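Local coordinates for putative iron-regulated protein A (Parabacteroides distasonis ATCC 8503, PDB 4ECG) that is of unknown function but belongs to the imelysin-like, iron-regulated proteins, binds calcium ions in the crystal and may be a metallopeptidase, at residues Asp109-Asp114 / Gly147-Glu152; Tyr280-Leu285 / Pro347-Leu352; Pro46-Met51 / Glu89-Phe94. One frame throughout, in Å; residues are numbered along the deposited sequence.

Interaction 1: residues Asp109-Asp114 / Gly147-Glu152. With CA (calcium ion), chain F; CA (calcium ion), chain K.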
loop_
_atom_site.group_PDB
_atom_site.type_symbol
_atom_site.label_atom_id
_atom_site.label_comp_id
_atom_site.label_asym_id
_atom_site.label_seq_id
_atom_site.Cartn_x
_atom_site.Cartn_y
_atom_site.Cartn_z
ATOM N N ASP A 109 8.997 -2.945 -1.360
ATOM C CA ASP A 109 8.628 -2.069 -0.259
ATOM C C ASP A 109 8.887 -2.673 1.113
ATOM O O ASP A 109 8.089 -2.510 2.036
ATOM C CB ASP A 109 7.149 -1.668 -0.435
ATOM C CG ASP A 109 6.740 -0.376 0.340
ATOM O OD1 ASP A 109 7.574 0.536 0.580
ATOM O OD2 ASP A 109 5.520 -0.272 0.666
ATOM N N SER A 110 10.052 -3.288 1.279
ATOM C CA SER A 110 10.402 -3.810 2.586
ATOM C C SER A 110 10.735 -2.701 3.586
ATOM O O SER A 110 11.400 -1.703 3.261
ATOM C CB SER A 110 11.551 -4.834 2.487
ATOM O OG SER A 110 11.166 -5.962 1.709
ATOM N N TRP A 111 10.272 -2.913 4.815
ATOM C CA TRP A 111 10.598 -2.088 5.966
ATOM C C TRP A 111 10.613 -2.955 7.221
ATOM O O TRP A 111 9.772 -3.871 7.377
ATOM C CB TRP A 111 9.542 -0.988 6.100
ATOM C CG TRP A 111 9.859 -0.002 7.179
ATOM C CD1 TRP A 111 9.311 0.075 8.449
ATOM C CD2 TRP A 111 10.866 1.059 7.137
ATOM N NE1 TRP A 111 9.910 1.072 9.184
ATOM C CE2 TRP A 111 10.853 1.692 8.455
ATOM C CE3 TRP A 111 11.801 1.473 6.205
ATOM C CZ2 TRP A 111 11.705 2.729 8.771
ATOM C CZ3 TRP A 111 12.652 2.524 6.524
ATOM C CH2 TRP A 111 12.599 3.146 7.774
ATOM N N PRO A 112 11.586 -2.725 8.122
ATOM C CA PRO A 112 12.750 -1.825 7.988
ATOM C C PRO A 112 13.851 -2.401 7.085
ATOM O O PRO A 112 13.727 -3.519 6.571
ATOM C CB PRO A 112 13.273 -1.703 9.433
ATOM C CG PRO A 112 12.889 -2.994 10.047
ATOM C CD PRO A 112 11.583 -3.411 9.422
ATOM N N LEU A 113 14.917 -1.627 6.936
ATOM C CA LEU A 113 15.994 -1.945 6.057
ATOM C C LEU A 113 17.157 -2.529 6.846
ATOM O O LEU A 113 17.324 -2.260 8.020
ATOM C CB LEU A 113 16.460 -0.678 5.295
ATOM C CG LEU A 113 15.431 0.030 4.422
ATOM C CD1 LEU A 113 16.006 1.399 3.980
ATOM C CD2 LEU A 113 14.981 -0.831 3.231
ATOM N N ASP A 114 17.986 -3.309 6.156
ATOM C CA ASP A 114 19.243 -3.722 6.679
ATOM C C ASP A 114 20.297 -2.647 6.400
ATOM O O ASP A 114 21.067 -2.706 5.417
ATOM C CB ASP A 114 19.626 -5.064 6.075
ATOM C CG ASP A 114 21.042 -5.532 6.488
ATOM O OD1 ASP A 114 21.635 -4.923 7.396
ATOM O OD2 ASP A 114 21.541 -6.509 5.898
ATOM N N GLY A 147 14.185 -1.481 -2.868
ATOM C CA GLY A 147 12.787 -1.065 -2.761
ATOM C C GLY A 147 12.659 0.424 -2.487
ATOM O O GLY A 147 13.692 1.131 -2.423
ATOM N N PHE A 148 11.400 0.868 -2.342
ATOM C CA PHE A 148 11.043 2.287 -2.121
ATOM C C PHE A 148 11.863 2.954 -1.006
ATOM O O PHE A 148 12.279 4.095 -1.116
ATOM C CB PHE A 148 9.594 2.428 -1.696
ATOM C CG PHE A 148 8.615 2.570 -2.811
ATOM C CD1 PHE A 148 8.313 3.800 -3.310
ATOM C CD2 PHE A 148 7.912 1.473 -3.264
ATOM C CE1 PHE A 148 7.365 3.952 -4.279
ATOM C CE2 PHE A 148 6.958 1.604 -4.235
ATOM C CZ PHE A 148 6.696 2.859 -4.747
ATOM N N HIS A 149 12.105 2.221 0.051
ATOM C CA HIS A 149 12.727 2.845 1.218
ATOM C C HIS A 149 14.222 2.964 1.128
ATOM O O HIS A 149 14.806 3.821 1.780
ATOM C CB HIS A 149 12.264 2.160 2.504
ATOM C CG HIS A 149 10.761 2.252 2.714
ATOM N ND1 HIS A 149 10.117 3.433 2.839
ATOM C CD2 HIS A 149 9.791 1.276 2.735
ATOM C CE1 HIS A 149 8.814 3.211 2.958
ATOM N NE2 HIS A 149 8.608 1.885 2.903
ATOM N N THR A 150 14.865 2.146 0.298
ATOM C CA THR A 150 16.300 2.288 0.120
ATOM C C THR A 150 16.518 3.552 -0.757
ATOM O O THR A 150 17.373 4.366 -0.445
ATOM C CB THR A 150 16.974 1.022 -0.479
ATOM O OG1 THR A 150 16.809 -0.069 0.414
ATOM C CG2 THR A 150 18.472 1.235 -0.718
ATOM N N ALA A 151 15.762 3.691 -1.840
ATOM C CA ALA A 151 15.757 4.900 -2.680
ATOM C C ALA A 151 15.455 6.148 -1.790
ATOM O O ALA A 151 16.181 7.114 -1.822
ATOM C CB ALA A 151 14.734 4.743 -3.826
ATOM N N GLU A 152 14.456 6.040 -0.923
ATOM C CA GLU A 152 14.013 7.124 -0.039
ATOM C C GLU A 152 15.148 7.596 0.811
ATOM O O GLU A 152 15.369 8.815 0.966
ATOM C CB GLU A 152 12.885 6.607 0.882
ATOM C CG GLU A 152 12.105 7.680 1.635
ATOM C CD GLU A 152 11.266 7.158 2.796
ATOM O OE1 GLU A 152 11.286 5.918 3.121
ATOM O OE2 GLU A 152 10.620 8.031 3.402
HETATM CA CA CA F . 3.827 -0.248 2.568
HETATM CA CA CA K . 8.142 -5.473 7.842
HETATM O O HOH W 1 12.103 -0.724 0.700
HETATM O O HOH W 2 9.520 -6.085 5.979
HETATM O O HOH W 3 8.368 -4.828 10.193
HETATM O O HOH W 4 7.166 -4.049 6.099
#
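Gly147 CA lies 4.5 Å from Asp109 N. Phe148 brings its CB to within 3.6 Å of Asp109 OD1. His149 carries most of the contact. With Trp111 chi1 at -174°, CG lies opposite the backbone N, bringing the CE3 edge of the ring to His149. That edge meets the face of the imidazole in a T-shaped pair, with planes at 63°. Ser110 O sits at the imidazole edge, 3.4 Å from His149 CD2, and water 1 links Ser110 O to His149 N. His149 NE2 is 2.9 Å from Asp109 OD1, but the angle is poor; His149 NE2 hydrogen-bonds to Glu277 OE2 instead. Asp109 OD1 forms a salt bridge with Arg85, while Asp109 OD2 accepts a hydrogen bond from Trp88 NE1 and binds a calcium ion at 2.5 Å. Trp111 O binds a second calcium ion. Thr150 OG1 bonds to Arg146 O and touches Leu113 CD2 at 3.4 Å. Glu152 OE1 accepts a nearly straight bond from His149 ND1 (2.8 Å), in the imidazole plane, which fixes the ring's rotation. Gly147, His149 and Glu152 form the imelysin GxHxxE motif. The loop after helix 104-109 packs on helix 147-155, whose Phe148 also touches helices 29-68, 71-89 and 171-196.

Interaction 2: residues Tyr280-Leu285 / Pro347-Leu352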
loop_
_atom_site.group_PDB
_atom_site.type_symbol
_atom_site.label_atom_id
_atom_site.label_comp_id
_atom_site.label_asym_id
_atom_site.label_seq_id
_atom_site.Cartn_x
_atom_site.Cartn_y
_atom_site.Cartn_z
ATOM N N TYR A 280 11.923 8.864 6.533
ATOM C CA TYR A 280 13.008 9.587 5.842
ATOM C C TYR A 280 12.465 10.806 5.097
ATOM O O TYR A 280 13.058 11.893 5.133
ATOM C CB TYR A 280 13.793 8.673 4.871
ATOM C CG TYR A 280 14.386 7.426 5.501
ATOM C CD1 TYR A 280 14.937 7.442 6.797
ATOM C CD2 TYR A 280 14.420 6.231 4.807
ATOM C CE1 TYR A 280 15.501 6.293 7.353
ATOM C CE2 TYR A 280 14.947 5.092 5.375
ATOM C CZ TYR A 280 15.497 5.112 6.634
ATOM O OH TYR A 280 16.019 3.928 7.192
ATOM N N SER A 281 11.309 10.628 4.457
ATOM C CA SER A 281 10.737 11.621 3.595
ATOM C C SER A 281 9.509 12.287 4.203
ATOM O O SER A 281 8.938 13.206 3.570
ATOM C CB SER A 281 10.337 10.980 2.258
ATOM O OG SER A 281 9.326 10.025 2.441
ATOM N N TRP A 282 9.106 11.848 5.391
ATOM C CA TRP A 282 7.841 12.322 6.016
ATOM C C TRP A 282 6.656 12.031 5.111
ATOM O O TRP A 282 5.903 12.919 4.778
ATOM C CB TRP A 282 7.879 13.834 6.327
ATOM C CG TRP A 282 8.919 14.298 7.331
ATOM C CD1 TRP A 282 9.981 13.572 7.863
ATOM C CD2 TRP A 282 9.058 15.649 7.942
ATOM N NE1 TRP A 282 10.717 14.342 8.721
ATOM C CE2 TRP A 282 10.216 15.579 8.822
ATOM C CE3 TRP A 282 8.374 16.851 7.823
ATOM C CZ2 TRP A 282 10.650 16.674 9.561
ATOM C CZ3 TRP A 282 8.813 17.962 8.557
ATOM C CH2 TRP A 282 9.926 17.879 9.406
ATOM N N ASN A 283 6.507 10.790 4.662
ATOM C CA ASN A 283 5.413 10.436 3.787
ATOM C C ASN A 283 4.463 9.524 4.521
ATOM O O ASN A 283 3.587 8.956 3.913
ATOM C CB ASN A 283 5.924 9.774 2.482
ATOM C CG ASN A 283 5.126 10.175 1.222
ATOM O OD1 ASN A 283 5.235 11.306 0.690
ATOM N ND2 ASN A 283 4.405 9.201 0.676
ATOM N N SER A 284 4.590 9.417 5.827
ATOM C CA SER A 284 3.916 8.325 6.528
ATOM C C SER A 284 2.402 8.505 6.542
ATOM O O SER A 284 1.641 7.591 6.135
ATOM C CB SER A 284 4.459 8.197 7.936
ATOM O OG SER A 284 5.868 8.414 7.902
ATOM N N LEU A 285 1.973 9.676 6.994
ATOM C CA LEU A 285 0.534 9.997 7.028
ATOM C C LEU A 285 -0.104 9.983 5.650
ATOM O O LEU A 285 -1.220 9.523 5.526
ATOM C CB LEU A 285 0.253 11.329 7.740
ATOM C CG LEU A 285 0.633 11.331 9.238
ATOM C CD1 LEU A 285 0.516 12.730 9.826
ATOM C CD2 LEU A 285 -0.172 10.287 10.022
ATOM N N PRO A 347 4.838 16.005 10.830
ATOM C CA PRO A 347 4.890 14.649 10.316
ATOM C C PRO A 347 4.703 13.686 11.483
ATOM O O PRO A 347 4.960 14.074 12.613
ATOM C CB PRO A 347 6.306 14.567 9.789
ATOM C CG PRO A 347 7.103 15.365 10.792
ATOM C CD PRO A 347 6.180 16.501 11.185
ATOM N N PHE A 348 4.308 12.442 11.216
ATOM C CA PHE A 348 4.072 11.393 12.280
ATOM C C PHE A 348 5.320 11.143 13.084
ATOM O O PHE A 348 5.263 10.961 14.284
ATOM C CB PHE A 348 3.705 10.087 11.610
ATOM C CG PHE A 348 3.203 8.992 12.535
ATOM C CD1 PHE A 348 2.364 9.265 13.613
ATOM C CD2 PHE A 348 3.508 7.673 12.256
ATOM C CE1 PHE A 348 1.874 8.244 14.390
ATOM C CE2 PHE A 348 3.025 6.637 13.029
ATOM C CZ PHE A 348 2.204 6.924 14.096
ATOM N N ARG A 349 6.468 11.123 12.434
ATOM C CA ARG A 349 7.707 10.940 13.225
ATOM C C ARG A 349 7.998 11.934 14.315
ATOM O O ARG A 349 8.845 11.627 15.152
ATOM C CB ARG A 349 8.957 10.745 12.345
ATOM C CG ARG A 349 9.325 11.905 11.455
ATOM C CD ARG A 349 10.118 12.952 12.153
ATOM N NE ARG A 349 11.532 12.705 12.118
ATOM C CZ ARG A 349 12.302 12.487 13.181
ATOM N NH1 ARG A 349 11.805 12.381 14.404
ATOM N NH2 ARG A 349 13.608 12.397 13.001
ATOM N N ASN A 350 7.373 13.116 14.298
ATOM C CA ASN A 350 7.522 14.078 15.391
ATOM C C ASN A 350 6.321 14.189 16.266
ATOM O O ASN A 350 6.261 15.036 17.134
ATOM C CB ASN A 350 7.876 15.474 14.837
ATOM C CG ASN A 350 9.304 15.561 14.367
ATOM O OD1 ASN A 350 10.174 14.874 14.878
ATOM N ND2 ASN A 350 9.551 16.385 13.380
ATOM N N ASN A 351 5.336 13.338 16.066
ATOM C CA ASN A 351 4.086 13.453 16.793
ATOM C C ASN A 351 3.616 12.107 17.295
ATOM O O ASN A 351 2.405 11.851 17.406
ATOM C CB ASN A 351 3.030 14.076 15.844
ATOM C CG ASN A 351 3.293 15.554 15.565
ATOM O OD1 ASN A 351 2.934 16.403 16.376
ATOM N ND2 ASN A 351 3.939 15.863 14.424
ATOM N N LEU A 352 4.562 11.229 17.579
ATOM C CA LEU A 352 4.217 9.906 18.099
ATOM C C LEU A 352 3.580 10.023 19.483
ATOM O O LEU A 352 2.856 9.145 19.892
ATOM C CB LEU A 352 5.427 8.968 18.128
ATOM C CG LEU A 352 5.996 8.659 16.743
ATOM C CD1 LEU A 352 7.382 8.064 16.908
ATOM C CD2 LEU A 352 5.095 7.786 15.856
HETATM O O HOH W 5 6.656 10.555 9.504
#
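Trp282 swings CG beside its own backbone N (chi1 -63°), laying the indole along Pro347. In Arg349, chi1 (63°) and a bend at chi2 carry CD to 3.8 Å from Trp282 NE1; a further bend at chi3 turns the guanidinium. Pro347 CG sits over the indole face, 3.5 Å from the centroid of the Trp282 six-membered ring, in a CH-pi contact. The indole and guanidinium planes stand 77° apart, with Trp282 NE1 at the guanidinium edge. Asp158 OD1 takes both groups: a hydrogen bond from Trp282 NE1 and a salt bridge from Arg349 NE. Arg349 NH1 hydrogen-bonds to Ala265 O. Within the imelysin domain, the contact joins the turn leading into helix 284-300, and its first residues, to the loop between helices 324-343 and 355-377. That loop has a cis peptide before Pro347 and a 3-10 turn at 348-350. Pro347 O takes Asn350 N and Asn351 ND2 from opposite faces of its plane. Leu285 CG meets Phe348 CB at 4.1 Å. The Phe348 ring packs on Ile251 and Val255 of helix 239-259. Water 5 donates to Ser284 OG (2.8 Å), which also hydrogen-bonds to Glu277 O, and accepts from Arg349 N (3.0 Å).

Interaction 3: residues Pro46-Met51 / Glu89-Phe94. With CA (calcium ion), chain F.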
loop_
_atom_site.group_PDB
_atom_site.type_symbol
_atom_site.label_atom_id
_atom_site.label_comp_id
_atom_site.label_asym_id
_atom_site.label_seq_id
_atom_site.Cartn_x
_atom_site.Cartn_y
_atom_site.Cartn_z
ATOM N N PRO A 46 -6.500 0.061 -13.504
ATOM C CA PRO A 46 -6.090 1.491 -13.616
ATOM C C PRO A 46 -5.138 1.977 -12.517
ATOM O O PRO A 46 -4.249 2.738 -12.791
ATOM C CB PRO A 46 -7.407 2.246 -13.548
ATOM C CG PRO A 46 -8.445 1.265 -13.934
ATOM C CD PRO A 46 -7.959 -0.072 -13.441
ATOM N N THR A 47 -5.271 1.501 -11.290
ATOM C CA THR A 47 -4.343 1.900 -10.235
ATOM C C THR A 47 -2.933 1.464 -10.636
ATOM O O THR A 47 -1.975 2.205 -10.515
ATOM C CB THR A 47 -4.737 1.313 -8.873
ATOM O OG1 THR A 47 -6.023 1.806 -8.426
ATOM C CG2 THR A 47 -3.693 1.611 -7.832
ATOM N N TYR A 48 -2.820 0.261 -11.151
ATOM C CA TYR A 48 -1.533 -0.308 -11.481
ATOM C C TYR A 48 -0.992 0.353 -12.739
ATOM O O TYR A 48 0.186 0.566 -12.865
ATOM C CB TYR A 48 -1.693 -1.815 -11.681
ATOM C CG TYR A 48 -1.869 -2.647 -10.414
ATOM C CD1 TYR A 48 -1.213 -2.332 -9.250
ATOM C CD2 TYR A 48 -2.627 -3.787 -10.410
ATOM C CE1 TYR A 48 -1.344 -3.108 -8.089
ATOM C CE2 TYR A 48 -2.775 -4.575 -9.247
ATOM C CZ TYR A 48 -2.104 -4.244 -8.094
ATOM O OH TYR A 48 -2.221 -4.992 -6.938
ATOM N N LYS A 49 -1.848 0.673 -13.689
ATOM C CA LYS A 49 -1.420 1.384 -14.900
ATOM C C LYS A 49 -0.871 2.762 -14.545
ATOM O O LYS A 49 0.091 3.220 -15.121
ATOM C CB LYS A 49 -2.608 1.479 -15.893
ATOM C CG LYS A 49 -2.513 2.461 -17.061
ATOM C CD LYS A 49 -1.662 1.958 -18.228
ATOM C CE LYS A 49 -1.830 2.816 -19.506
ATOM N NZ LYS A 49 -3.201 2.747 -20.131
ATOM N N ASP A 50 -1.514 3.432 -13.610
ATOM C CA ASP A 50 -1.099 4.766 -13.179
ATOM C C ASP A 50 0.236 4.582 -12.476
ATOM O O ASP A 50 1.144 5.393 -12.642
ATOM C CB ASP A 50 -2.148 5.364 -12.219
ATOM C CG ASP A 50 -1.785 6.766 -11.651
ATOM O OD1 ASP A 50 -1.299 7.652 -12.406
ATOM O OD2 ASP A 50 -2.051 6.994 -10.425
HETATM N N MSE A 51 0.350 3.526 -11.673
HETATM C CA MSE A 51 1.639 3.198 -11.055
HETATM C C MSE A 51 2.757 2.991 -12.134
HETATM O O MSE A 51 3.847 3.539 -11.987
HETATM C CB MSE A 51 1.532 1.972 -10.163
HETATM C CG MSE A 51 2.713 1.855 -9.162
HETATM SE SE MSE A 51 2.560 0.251 -8.134
HETATM C CE MSE A 51 4.400 0.357 -7.433
ATOM N N GLU A 89 0.365 2.893 -2.729
ATOM C CA GLU A 89 -0.246 2.768 -1.422
ATOM C C GLU A 89 -1.774 2.680 -1.562
ATOM O O GLU A 89 -2.430 2.051 -0.741
ATOM C CB GLU A 89 0.142 3.941 -0.521
ATOM C CG GLU A 89 1.562 3.981 -0.052
ATOM C CD GLU A 89 1.959 2.793 0.801
ATOM O OE1 GLU A 89 1.515 2.649 1.946
ATOM O OE2 GLU A 89 2.756 1.996 0.324
ATOM N N GLN A 90 -2.317 3.305 -2.612
ATOM C CA GLN A 90 -3.720 3.176 -2.979
ATOM C C GLN A 90 -4.064 1.789 -3.507
ATOM O O GLN A 90 -5.217 1.533 -3.878
ATOM C CB GLN A 90 -4.149 4.284 -3.960
ATOM C CG GLN A 90 -4.153 5.651 -3.275
ATOM C CD GLN A 90 -4.807 6.763 -4.067
ATOM O OE1 GLN A 90 -5.139 6.611 -5.215
ATOM N NE2 GLN A 90 -4.962 7.899 -3.434
ATOM N N SER A 91 -3.099 0.860 -3.473
ATOM C CA SER A 91 -3.339 -0.482 -3.995
ATOM C C SER A 91 -3.230 -1.547 -2.941
ATOM O O SER A 91 -3.359 -2.733 -3.251
ATOM C CB SER A 91 -2.372 -0.790 -5.138
ATOM O OG SER A 91 -1.130 -1.221 -4.646
ATOM N N GLU A 92 -3.036 -1.143 -1.692
ATOM C CA GLU A 92 -2.824 -2.107 -0.624
ATOM C C GLU A 92 -4.095 -2.804 -0.157
ATOM O O GLU A 92 -3.996 -3.766 0.637
ATOM C CB GLU A 92 -2.031 -1.516 0.545
ATOM C CG GLU A 92 -0.545 -1.314 0.188
ATOM C CD GLU A 92 0.413 -1.179 1.380
ATOM O OE1 GLU A 92 0.168 -1.788 2.449
ATOM O OE2 GLU A 92 1.451 -0.480 1.207
ATOM N N ALA A 93 -5.265 -2.375 -0.651
ATOM C CA ALA A 93 -6.518 -3.110 -0.349
ATOM C C ALA A 93 -6.637 -4.341 -1.245
ATOM O O ALA A 93 -7.517 -5.173 -1.025
ATOM C CB ALA A 93 -7.759 -2.223 -0.495
ATOM N N PHE A 94 -5.744 -4.448 -2.241
ATOM C CA PHE A 94 -5.709 -5.593 -3.114
ATOM C C PHE A 94 -4.284 -6.121 -3.418
ATOM O O PHE A 94 -3.804 -6.130 -4.559
ATOM C CB PHE A 94 -6.505 -5.318 -4.395
ATOM C CG PHE A 94 -6.265 -3.979 -5.015
ATOM C CD1 PHE A 94 -6.976 -2.881 -4.606
ATOM C CD2 PHE A 94 -5.370 -3.831 -6.049
ATOM C CE1 PHE A 94 -6.803 -1.640 -5.239
ATOM C CE2 PHE A 94 -5.186 -2.624 -6.654
ATOM C CZ PHE A 94 -5.907 -1.517 -6.258
HETATM CA CA CA F . 3.827 -0.248 2.568
HETATM O O HOH W 6 -6.905 2.481 -6.026
HETATM O O HOH W 7 -1.262 -4.166 -4.639
#
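Tyr48 and Phe94 make the aromatic part of this buried contact. The edge of Phe94 is turned to the face of Tyr48 in an offset edge-to-face pair, with planes at 75°. Phe94 CE2 comes to 3.8 Å from Tyr48 CZ, and the two side chains run past each other in opposite directions. With chi1 at 44°, the Phe94 ring folds over its own backbone, and Ser91 O lies over the centre of one face.

Aliphatic contacts add to this. Thr47 CG2 touches Ser91 CB at 3.8 Å. Ser91 CB also rests near the Tyr48 ring, and Thr47 CB lies 4.0 Å from Phe94 CZ.

The contact sets the middle of the long helix 29-68 against the chain that leaves helix 71-89. That chain starts with a type I beta turn from Glu89 to Glu92. Helices 171-196 and 284-300 pack around the same site, touching Tyr48 and Phe94 respectively.

Water carries the polar links. Water 6 donates to Thr47 OG1 (2.6 Å) and to Gln90 O (2.9 Å). Thr47 OG1 also bonds to Val43 O, and Gln90 O to Ser294. Water 7 joins Tyr48 OH, at 2.6 Å, to Ser91 O. Ser91 OG turns to Trp88 O.

Metal binding occupies the far side of the turn. Glu92 OE2 binds a calcium ion at 2.8 Å, and Asp109 is its other protein ligand in this chain. Glu89 OE2 stays farther from the calcium ion, at 3.3 Å. Glu89 has been seen binding calcium at this site, but it does not bind the ion in this chain.

From the N terminus, interaction 3 comes first. It closes the hairpin of helices 29-68 and 71-89 by bringing 89-94 back to 46-51. Interaction 1 then closes the excursion through helix 115-124, and interaction 2 closes the long span from helix 284-300 to the loop before helix 355-377. The three follow in series; none nest or cross. Interactions 1 and 3 meet at one calcium ion, bound by Asp109 and Glu92. Interactions 1 and 2 touch where Glu152 OE2 lies 2.6 Å from Ser281 OG, probably a hydrogen bond. Interactions 2 and 3 do not touch. Together they connect the N-terminal helices, the GxHxxE helix and the C-terminal helices.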